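Gram-negative insecticidal protein (Chromobacterium piscinae, PDB 6FBM) is an insecticidal toxin of the MACPF and beta-tripod families and probably acts, as relatives with a MACPF domain do, by forming pores in target-cell membranes. Local coordinates at residues 10-19 and 56-65; 316-326 and 369-380. One frame throughout, in Å; residues are numbered along the deposited sequence.

Interaction 1: residues 10-19 and 56-65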
loop_
_atom_site.group_PDB
_atom_site.type_symbol
_atom_site.label_atom_id
_atom_site.label_comp_id
_atom_site.label_asym_id
_atom_site.label_seq_id
_atom_site.Cartn_x
_atom_site.Cartn_y
_atom_site.Cartn_z
ATOM N N LEU A 10 -23.313 -4.940 11.953
ATOM C CA LEU A 10 -24.356 -4.598 11.038
ATOM C C LEU A 10 -23.931 -4.657 9.594
ATOM O O LEU A 10 -24.683 -4.159 8.783
ATOM C CB LEU A 10 -24.888 -3.190 11.345
ATOM C CG LEU A 10 -25.575 -3.022 12.720
ATOM C CD1 LEU A 10 -25.852 -1.564 13.035
ATOM C CD2 LEU A 10 -26.868 -3.816 12.853
ATOM N N GLY A 11 -22.819 -5.308 9.255
ATOM C CA GLY A 11 -22.429 -5.435 7.856
ATOM C C GLY A 11 -21.629 -4.240 7.359
ATOM O O GLY A 11 -21.435 -3.264 8.080
ATOM N N ASN A 12 -21.185 -4.322 6.122
ATOM C CA ASN A 12 -20.240 -3.350 5.587
ATOM C C ASN A 12 -20.853 -2.421 4.518
ATOM O O ASN A 12 -20.118 -1.676 3.876
ATOM C CB ASN A 12 -19.028 -4.100 4.986
ATOM C CG ASN A 12 -19.400 -4.864 3.731
ATOM O OD1 ASN A 12 -20.552 -5.220 3.544
ATOM N ND2 ASN A 12 -18.447 -5.159 2.931
ATOM N N LEU A 13 -22.170 -2.468 4.311
ATOM C CA LEU A 13 -22.799 -1.623 3.305
ATOM C C LEU A 13 -22.768 -0.204 3.845
ATOM O O LEU A 13 -23.272 0.042 4.916
ATOM C CB LEU A 13 -24.256 -2.003 3.075
ATOM C CG LEU A 13 -25.019 -1.163 2.030
ATOM C CD1 LEU A 13 -24.609 -1.521 0.587
ATOM C CD2 LEU A 13 -26.520 -1.322 2.280
ATOM N N PRO A 14 -22.141 0.725 3.098
ATOM C CA PRO A 14 -22.135 2.097 3.570
ATOM C C PRO A 14 -23.555 2.658 3.768
ATOM O O PRO A 14 -24.478 2.386 2.978
ATOM C CB PRO A 14 -21.403 2.832 2.449
ATOM C CG PRO A 14 -20.491 1.836 1.860
ATOM C CD PRO A 14 -21.262 0.540 1.909
ATOM N N GLY A 15 -23.714 3.387 4.867
ATOM C CA GLY A 15 -25.001 3.906 5.285
ATOM C C GLY A 15 -25.628 3.135 6.426
ATOM O O GLY A 15 -26.397 3.711 7.210
ATOM N N VAL A 16 -25.310 1.848 6.547
ATOM C CA VAL A 16 -25.985 1.018 7.517
ATOM C C VAL A 16 -25.899 1.572 8.928
ATOM O O VAL A 16 -26.856 1.442 9.683
ATOM C CB VAL A 16 -25.468 -0.432 7.499
ATOM C CG1 VAL A 16 -26.037 -1.228 8.663
ATOM C CG2 VAL A 16 -25.917 -1.143 6.235
ATOM N N THR A 17 -24.772 2.183 9.286
ATOM C CA THR A 17 -24.556 2.696 10.643
ATOM C C THR A 17 -25.398 3.910 10.921
ATOM O O THR A 17 -25.550 4.281 12.072
ATOM C CB THR A 17 -23.098 3.113 10.900
ATOM O OG1 THR A 17 -22.728 4.132 9.956
ATOM C CG2 THR A 17 -22.148 1.910 10.773
ATOM N N SER A 18 -25.906 4.551 9.871
ATOM C CA SER A 18 -26.801 5.695 10.045
ATOM C C SER A 18 -28.245 5.307 10.290
ATOM O O SER A 18 -28.998 6.114 10.785
ATOM C CB SER A 18 -26.735 6.594 8.828
ATOM O OG SER A 18 -25.414 7.027 8.643
ATOM N N MET A 19 -28.618 4.082 9.941
ATOM C CA MET A 19 -30.005 3.683 9.979
ATOM C C MET A 19 -30.487 3.463 11.411
ATOM O O MET A 19 -29.777 2.905 12.264
ATOM C CB MET A 19 -30.229 2.442 9.142
ATOM C CG MET A 19 -29.883 2.631 7.670
ATOM S SD MET A 19 -30.529 4.139 6.900
ATOM C CE MET A 19 -32.289 3.733 6.837
ATOM N N SER A 56 -19.404 -6.908 -3.197
ATOM C CA SER A 56 -20.308 -7.508 -2.249
ATOM C C SER A 56 -20.429 -6.693 -0.979
ATOM O O SER A 56 -19.440 -6.248 -0.401
ATOM C CB SER A 56 -19.874 -8.917 -1.900
ATOM O OG SER A 56 -21.034 -9.672 -1.596
ATOM N N TYR A 57 -21.665 -6.518 -0.534
ATOM C CA TYR A 57 -21.930 -5.772 0.669
ATOM C C TYR A 57 -22.862 -6.565 1.537
ATOM O O TYR A 57 -23.690 -7.311 1.043
ATOM C CB TYR A 57 -22.584 -4.463 0.253
ATOM C CG TYR A 57 -21.633 -3.490 -0.411
ATOM C CD1 TYR A 57 -20.665 -2.817 0.305
ATOM C CD2 TYR A 57 -21.689 -3.277 -1.757
ATOM C CE1 TYR A 57 -19.793 -1.948 -0.291
ATOM C CE2 TYR A 57 -20.802 -2.397 -2.394
ATOM C CZ TYR A 57 -19.834 -1.774 -1.676
ATOM O OH TYR A 57 -18.986 -0.913 -2.325
ATOM N N THR A 58 -22.745 -6.404 2.850
ATOM C CA THR A 58 -23.666 -7.007 3.788
ATOM C C THR A 58 -24.391 -5.938 4.582
ATOM O O THR A 58 -23.898 -4.827 4.740
ATOM C CB THR A 58 -22.950 -7.961 4.746
ATOM O OG1 THR A 58 -21.905 -7.277 5.403
ATOM C CG2 THR A 58 -22.382 -9.164 3.975
ATOM N N PHE A 59 -25.565 -6.285 5.078
ATOM C CA PHE A 59 -26.399 -5.368 5.864
ATOM C C PHE A 59 -27.430 -6.221 6.588
ATOM O O PHE A 59 -27.626 -7.368 6.213
ATOM C CB PHE A 59 -27.084 -4.336 4.968
ATOM C CG PHE A 59 -27.916 -4.948 3.898
ATOM C CD1 PHE A 59 -27.348 -5.376 2.715
ATOM C CD2 PHE A 59 -29.275 -5.110 4.077
ATOM C CE1 PHE A 59 -28.118 -5.963 1.726
ATOM C CE2 PHE A 59 -30.067 -5.706 3.086
ATOM C CZ PHE A 59 -29.485 -6.134 1.907
ATOM N N PRO A 60 -28.073 -5.681 7.634
ATOM C CA PRO A 60 -29.073 -6.472 8.340
ATOM C C PRO A 60 -30.286 -6.834 7.478
ATOM O O PRO A 60 -30.792 -5.996 6.743
ATOM C CB PRO A 60 -29.478 -5.559 9.499
ATOM C CG PRO A 60 -28.252 -4.705 9.702
ATOM C CD PRO A 60 -27.861 -4.385 8.306
ATOM N N ARG A 61 -30.704 -8.099 7.551
ATOM C CA ARG A 61 -31.903 -8.607 6.862
ATOM C C ARG A 61 -33.135 -7.757 7.099
ATOM O O ARG A 61 -33.947 -7.626 6.200
ATOM C CB ARG A 61 -32.238 -10.030 7.306
ATOM C CG ARG A 61 -31.849 -11.076 6.280
ATOM C CD ARG A 61 -31.935 -12.487 6.880
ATOM N NE ARG A 61 -30.931 -13.338 6.243
ATOM C CZ ARG A 61 -30.980 -13.782 4.980
ATOM N NH1 ARG A 61 -32.060 -13.582 4.214
ATOM N NH2 ARG A 61 -29.969 -14.533 4.514
ATOM N N SER A 62 -33.249 -7.187 8.289
ATOM C CA SER A 62 -34.370 -6.331 8.599
ATOM C C SER A 62 -34.412 -5.021 7.820
ATOM O O SER A 62 -35.460 -4.365 7.802
ATOM C CB SER A 62 -34.402 -6.020 10.114
ATOM O OG SER A 62 -33.152 -5.470 10.559
ATOM N N MET A 63 -33.308 -4.617 7.172
ATOM C CA MET A 63 -33.325 -3.404 6.355
ATOM C C MET A 63 -33.518 -3.806 4.935
ATOM O O MET A 63 -33.247 -4.964 4.565
ATOM C CB MET A 63 -32.032 -2.614 6.483
ATOM C CG MET A 63 -31.655 -2.298 7.917
ATOM S SD MET A 63 -30.213 -1.211 7.995
ATOM C CE MET A 63 -29.931 -1.181 9.781
ATOM N N HIS A 64 -34.014 -2.861 4.148
ATOM C CA HIS A 64 -34.191 -3.053 2.720
ATOM C C HIS A 64 -33.266 -2.082 2.000
ATOM O O HIS A 64 -33.142 -0.917 2.390
ATOM C CB HIS A 64 -35.630 -2.767 2.313
ATOM C CG HIS A 64 -36.568 -3.905 2.570
ATOM N ND1 HIS A 64 -37.819 -3.986 1.984
ATOM C CD2 HIS A 64 -36.451 -5.011 3.342
ATOM C CE1 HIS A 64 -38.425 -5.088 2.399
ATOM N NE2 HIS A 64 -37.623 -5.718 3.234
ATOM N N VAL A 65 -32.671 -2.573 0.919
ATOM C CA VAL A 65 -31.786 -1.787 0.110
ATOM C C VAL A 65 -32.357 -1.733 -1.276
ATOM O O VAL A 65 -32.694 -2.770 -1.855
ATOM C CB VAL A 65 -30.380 -2.410 0.071
ATOM C CG1 VAL A 65 -29.480 -1.646 -0.881
ATOM C CG2 VAL A 65 -29.779 -2.438 1.478
#

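Interaction 2: residues 316-326 and 369-380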
loop_
_atom_site.group_PDB
_atom_site.type_symbol
_atom_site.label_atom_id
_atom_site.label_comp_id
_atom_site.label_asym_id
_atom_site.label_seq_id
_atom_site.Cartn_x
_atom_site.Cartn_y
_atom_site.Cartn_z
ATOM N N LYS A 316 -33.052 48.269 7.963
ATOM C CA LYS A 316 -32.611 49.630 7.789
ATOM C C LYS A 316 -31.331 49.607 6.960
ATOM O O LYS A 316 -30.226 49.490 7.504
ATOM C CB LYS A 316 -32.368 50.297 9.153
ATOM C CG LYS A 316 -33.533 50.261 10.149
ATOM C CD LYS A 316 -34.413 51.464 10.004
ATOM C CE LYS A 316 -35.766 51.347 10.706
ATOM N NZ LYS A 316 -35.713 51.867 12.105
ATOM N N VAL A 317 -31.477 49.721 5.639
ATOM C CA VAL A 317 -30.329 49.557 4.724
ATOM C C VAL A 317 -29.854 50.798 4.025
ATOM O O VAL A 317 -28.832 50.761 3.326
ATOM C CB VAL A 317 -30.614 48.477 3.666
ATOM C CG1 VAL A 317 -30.736 47.127 4.344
ATOM C CG2 VAL A 317 -31.870 48.801 2.825
ATOM N N LEU A 318 -30.566 51.907 4.219
ATOM C CA LEU A 318 -30.137 53.193 3.707
ATOM C C LEU A 318 -29.702 54.040 4.869
ATOM O O LEU A 318 -30.457 54.285 5.794
ATOM C CB LEU A 318 -31.262 53.853 2.930
ATOM C CG LEU A 318 -31.643 53.180 1.614
ATOM C CD1 LEU A 318 -32.855 53.853 0.967
ATOM C CD2 LEU A 318 -30.473 53.176 0.637
ATOM N N LEU A 319 -28.464 54.491 4.792
ATOM C CA LEU A 319 -27.903 55.401 5.756
ATOM C C LEU A 319 -28.225 56.798 5.269
ATOM O O LEU A 319 -27.749 57.218 4.213
ATOM C CB LEU A 319 -26.402 55.164 5.812
ATOM C CG LEU A 319 -25.541 55.892 6.836
ATOM C CD1 LEU A 319 -26.006 55.656 8.254
ATOM C CD2 LEU A 319 -24.098 55.467 6.635
ATOM N N MET A 320 -29.033 57.515 6.051
ATOM C CA MET A 320 -29.452 58.883 5.722
ATOM C C MET A 320 -28.606 59.959 6.421
ATOM O O MET A 320 -28.240 59.858 7.601
ATOM C CB MET A 320 -30.904 59.086 6.118
ATOM C CG MET A 320 -31.513 60.347 5.575
ATOM S SD MET A 320 -33.299 60.393 5.828
ATOM C CE MET A 320 -33.414 60.465 7.625
ATOM N N ASP A 321 -28.327 61.010 5.669
ATOM C CA ASP A 321 -27.867 62.271 6.206
ATOM C C ASP A 321 -28.953 63.286 5.823
ATOM O O ASP A 321 -29.086 63.639 4.651
ATOM C CB ASP A 321 -26.500 62.603 5.611
ATOM C CG ASP A 321 -25.998 63.968 6.024
ATOM O OD1 ASP A 321 -26.749 64.699 6.695
ATOM O OD2 ASP A 321 -24.885 64.328 5.629
ATOM N N ALA A 322 -29.747 63.706 6.818
ATOM C CA ALA A 322 -30.922 64.554 6.572
ATOM C C ALA A 322 -30.583 66.034 6.420
ATOM O O ALA A 322 -31.419 66.790 5.918
ATOM C CB ALA A 322 -31.972 64.371 7.674
ATOM N N ARG A 323 -29.380 66.459 6.840
ATOM C CA ARG A 323 -28.984 67.867 6.784
ATOM C C ARG A 323 -27.632 68.027 6.066
ATOM O O ARG A 323 -26.660 68.531 6.646
ATOM C CB ARG A 323 -28.899 68.488 8.196
ATOM C CG ARG A 323 -30.130 68.396 9.122
ATOM C CD ARG A 323 -29.679 68.801 10.518
ATOM N NE ARG A 323 -30.736 68.781 11.540
ATOM C CZ ARG A 323 -31.237 67.691 12.140
ATOM N NH1 ARG A 323 -30.818 66.461 11.840
ATOM N NH2 ARG A 323 -32.188 67.837 13.078
ATOM N N PRO A 324 -27.554 67.614 4.777
ATOM C CA PRO A 324 -26.329 67.870 4.048
ATOM C C PRO A 324 -26.234 69.339 3.610
ATOM O O PRO A 324 -27.243 70.076 3.674
ATOM C CB PRO A 324 -26.469 66.958 2.832
ATOM C CG PRO A 324 -27.928 66.964 2.552
ATOM C CD PRO A 324 -28.583 67.015 3.900
ATOM N N PRO A 325 -25.047 69.759 3.148
ATOM C CA PRO A 325 -24.953 71.103 2.610
ATOM C C PRO A 325 -25.827 71.278 1.365
ATOM O O PRO A 325 -25.768 70.442 0.480
ATOM C CB PRO A 325 -23.464 71.264 2.259
ATOM C CG PRO A 325 -22.763 70.212 3.041
ATOM C CD PRO A 325 -23.750 69.072 3.163
ATOM N N MET A 326 -26.618 72.344 1.313
ATOM C CA MET A 326 -27.458 72.625 0.160
ATOM C C MET A 326 -26.826 73.736 -0.659
ATOM O O MET A 326 -26.440 74.768 -0.127
ATOM C CB MET A 326 -28.861 73.019 0.618
ATOM C CG MET A 326 -29.534 71.974 1.469
ATOM S SD MET A 326 -29.818 70.391 0.660
ATOM C CE MET A 326 -30.856 70.860 -0.707
ATOM N N GLY A 369 -34.848 74.551 3.479
ATOM C CA GLY A 369 -34.727 73.256 4.116
ATOM C C GLY A 369 -33.597 72.429 3.520
ATOM O O GLY A 369 -32.724 72.937 2.791
ATOM N N HIS A 370 -33.646 71.134 3.803
ATOM C CA HIS A 370 -32.649 70.192 3.357
ATOM C C HIS A 370 -33.304 69.033 2.617
ATOM O O HIS A 370 -34.363 68.566 2.993
ATOM C CB HIS A 370 -31.848 69.683 4.558
ATOM C CG HIS A 370 -31.019 70.744 5.201
ATOM N ND1 HIS A 370 -29.721 70.997 4.824
ATOM C CD2 HIS A 370 -31.308 71.614 6.196
ATOM C CE1 HIS A 370 -29.239 71.980 5.569
ATOM N NE2 HIS A 370 -30.182 72.368 6.405
ATOM N N ALA A 371 -32.638 68.604 1.549
ATOM C CA ALA A 371 -32.964 67.381 0.846
ATOM C C ALA A 371 -32.026 66.316 1.368
ATOM O O ALA A 371 -30.824 66.470 1.290
ATOM C CB ALA A 371 -32.776 67.543 -0.652
ATOM N N PRO A 372 -32.575 65.207 1.885
ATOM C CA PRO A 372 -31.693 64.184 2.399
ATOM C C PRO A 372 -30.876 63.471 1.289
ATOM O O PRO A 372 -31.257 63.460 0.104
ATOM C CB PRO A 372 -32.651 63.232 3.089
ATOM C CG PRO A 372 -33.932 63.371 2.372
ATOM C CD PRO A 372 -33.994 64.768 1.854
ATOM N N ILE A 373 -29.746 62.927 1.704
ATOM C CA ILE A 373 -28.921 62.060 0.882
ATOM C C ILE A 373 -28.775 60.719 1.578
ATOM O O ILE A 373 -28.885 60.627 2.790
ATOM C CB ILE A 373 -27.552 62.698 0.524
ATOM C CG1 ILE A 373 -26.747 63.083 1.768
ATOM C CG2 ILE A 373 -27.797 63.914 -0.352
ATOM C CD1 ILE A 373 -25.413 63.728 1.472
ATOM N N PHE A 374 -28.620 59.673 0.781
ATOM C CA PHE A 374 -28.680 58.298 1.270
ATOM C C PHE A 374 -27.488 57.516 0.764
ATOM O O PHE A 374 -27.002 57.751 -0.335
ATOM C CB PHE A 374 -29.962 57.631 0.818
ATOM C CG PHE A 374 -31.200 58.311 1.309
ATOM C CD1 PHE A 374 -31.738 57.978 2.533
ATOM C CD2 PHE A 374 -31.834 59.254 0.553
ATOM C CE1 PHE A 374 -32.895 58.591 2.990
ATOM C CE2 PHE A 374 -32.997 59.872 1.004
ATOM C CZ PHE A 374 -33.542 59.527 2.224
ATOM N N LYS A 375 -27.005 56.610 1.598
ATOM C CA LYS A 375 -25.871 55.775 1.271
ATOM C C LYS A 375 -26.271 54.303 1.355
ATOM O O LYS A 375 -26.917 53.880 2.307
ATOM C CB LYS A 375 -24.715 56.067 2.218
ATOM C CG LYS A 375 -23.550 55.110 2.050
ATOM C CD LYS A 375 -22.304 55.601 2.779
ATOM C CE LYS A 375 -21.171 54.592 2.664
ATOM N NZ LYS A 375 -19.855 55.275 2.797
ATOM N N ASP A 376 -25.862 53.541 0.347
ATOM C CA ASP A 376 -26.064 52.110 0.307
ATOM C C ASP A 376 -25.004 51.444 1.196
ATOM O O ASP A 376 -23.970 51.005 0.719
ATOM C CB ASP A 376 -25.988 51.632 -1.152
ATOM C CG ASP A 376 -26.556 50.224 -1.351
ATOM O OD1 ASP A 376 -26.750 49.492 -0.348
ATOM O OD2 ASP A 376 -26.826 49.867 -2.521
ATOM N N LEU A 377 -25.279 51.391 2.495
ATOM C CA LEU A 377 -24.251 51.025 3.511
ATOM C C LEU A 377 -23.663 49.620 3.303
ATOM O O LEU A 377 -22.440 49.445 3.286
ATOM C CB LEU A 377 -24.837 51.083 4.922
ATOM C CG LEU A 377 -23.870 50.833 6.088
ATOM C CD1 LEU A 377 -22.510 51.532 5.946
ATOM C CD2 LEU A 377 -24.550 51.264 7.402
ATOM N N PHE A 378 -24.564 48.652 3.116
ATOM C CA PHE A 378 -24.205 47.247 2.959
ATOM C C PHE A 378 -23.986 46.827 1.499
ATOM O O PHE A 378 -23.834 45.643 1.225
ATOM C CB PHE A 378 -25.302 46.398 3.600
ATOM C CG PHE A 378 -25.662 46.854 4.983
ATOM C CD1 PHE A 378 -24.759 46.712 6.016
ATOM C CD2 PHE A 378 -26.860 47.462 5.228
ATOM C CE1 PHE A 378 -25.044 47.170 7.287
ATOM C CE2 PHE A 378 -27.177 47.934 6.496
ATOM C CZ PHE A 378 -26.268 47.771 7.541
ATOM N N ASP A 379 -23.976 47.803 0.577
ATOM C CA ASP A 379 -23.632 47.595 -0.822
ATOM C C ASP A 379 -24.545 46.538 -1.414
ATOM O O ASP A 379 -24.101 45.558 -2.018
ATOM C CB ASP A 379 -22.141 47.202 -0.954
ATOM C CG ASP A 379 -21.663 47.092 -2.382
ATOM O OD1 ASP A 379 -22.192 47.802 -3.271
ATOM O OD2 ASP A 379 -20.751 46.266 -2.612
ATOM N N LEU A 380 -25.841 46.709 -1.177
ATOM C CA LEU A 380 -26.859 45.788 -1.645
ATOM C C LEU A 380 -27.397 46.094 -3.026
ATOM O O LEU A 380 -28.195 45.329 -3.525
ATOM C CB LEU A 380 -28.034 45.818 -0.677
ATOM C CG LEU A 380 -27.736 45.503 0.768
ATOM C CD1 LEU A 380 -28.947 45.697 1.629
ATOM C CD2 LEU A 380 -27.217 44.092 0.877
HETATM O O HOH W 1 -27.157 48.753 2.244
#

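Interaction 1: residues 10-19 and 56-65
Asn12 OD1 is gripped by two donors of Thr58, the backbone N at 2.6 Å and the hydroxyl OG1 at 3.1 Å. The backbone N-H of Thr58 lies nearly in line with the side-chain carbonyl of Asn12, whereas OG1 comes in from above the carbonyl plane. With CG set between its own backbone N and carbonyl carbon (chi1 69°), Asn12 brings its amide against Thr58, and the two side chains cross at about a right angle. Ser56 O accepts a hydrogen bond from Asn12 ND2 of the second subunit, placing this corner at the interface with another copy of the protein. One residue on, Leu13 N donates to Thr58 O at 3.0 Å, and Gly11 CA passes 3.1 Å from Thr58 OG1. The N-terminal loop thus lies along strand 55-60, whose backbone is paired with strand 47-52 in a two-stranded antiparallel sheet. The rest of the contact is apolar. Leu13 splits its two methyls: CD1 lies 3.6 Å from Tyr57 CB, while CD2 meets Val65 CG2 tip to tip at 3.5 Å. That Val65 methyl in turn covers one face of the Phe59 ring. Pro14 CD packs obliquely against Tyr57 CE1, the two side chains crossing at about a right angle. After the type II turn from Leu13 to Val16, Val16 divides likewise, CG2 against Phe59 CB (3.6 Å) and CG1 against Pro60 CD. The extended Met63 chain brings CE to Met19 CB at 3.7 Å, and both methionines also touch Ile133 of strand 120-134 in the MACPF domain.

Interaction 2: residues 316-326 and 369-380
Met320 lies alongside Phe374, both side chains pointing the same way, and its SD comes within 3.4 Å of Phe374 CE1 in an oblique Met-aromatic contact. CG anti to the backbone N (chi1 -168°) and a bend at the last torsion carry the thioether along the ring. The two residues form a non-hydrogen-bonded pair of an antiparallel ladder, flanked by the hydrogen-bonded pairs Leu319 with Lys375 and Asp321 with Ile373. Each flanking pair exchanges two backbone bonds; Asp321 N to Ile373 O, at 3.0 Å, is nearly straight. Segment 369-380 falls in the Vps62-family region, consistent with the beta-tripod part of the protein. Beyond Asp321 the ladder gives way to loop. Asp321 OD1 accepts from Arg323 N, closing an Asx turn, and Arg323 CA then sits over one face of the His370 imidazole. At the edge of that ring ND1 donates to Pro324 O (2.9 Å), with the acceptor close to the ring plane, so bond and face contact together fix the rotation of the imidazole. Met326 brings its SD to Ala371 N for a weak hydrogen bond, and Pro324 CB packs on Ile373 CD1 at 3.7 Å. At the other end a water donates to Val317 O and to Asp376 OD1 (2.7 Å) and accepts from Phe378 N, bridging the segments where the strands part. Val317 CG1 packs there on Leu380 CD1, and Lys316 O meets the Phe378 ring at its edge. The two strands are the central pair of a four-stranded mixed sheet: strand 352-354 flanks 373-376, with Tyr352 covering Leu319 and Ile373, while strand 513-515 runs parallel to 318-321 and lays Ile513 against Met320 and Phe374.

Interactions 1 and 2 stand on opposite sides of the chain's centre, with their centres about 62 Å apart and no shared element. Interaction 1 is the more buried and packs against the strands of the MACPF-family sheet, such as 120-134; a loop is held to a strand by a side-chain amide and one backbone bond beside aliphatic, aromatic and methionine side chains, with the second subunit close by. Interaction 2, partly buried, is a regular pairing of two central strands in a separate mixed sheet; repeated backbone bonds carry it, while a histidine, sulfur contacts and a water secure its ends. No other chain of the assembly touches 316-326 or 369-380.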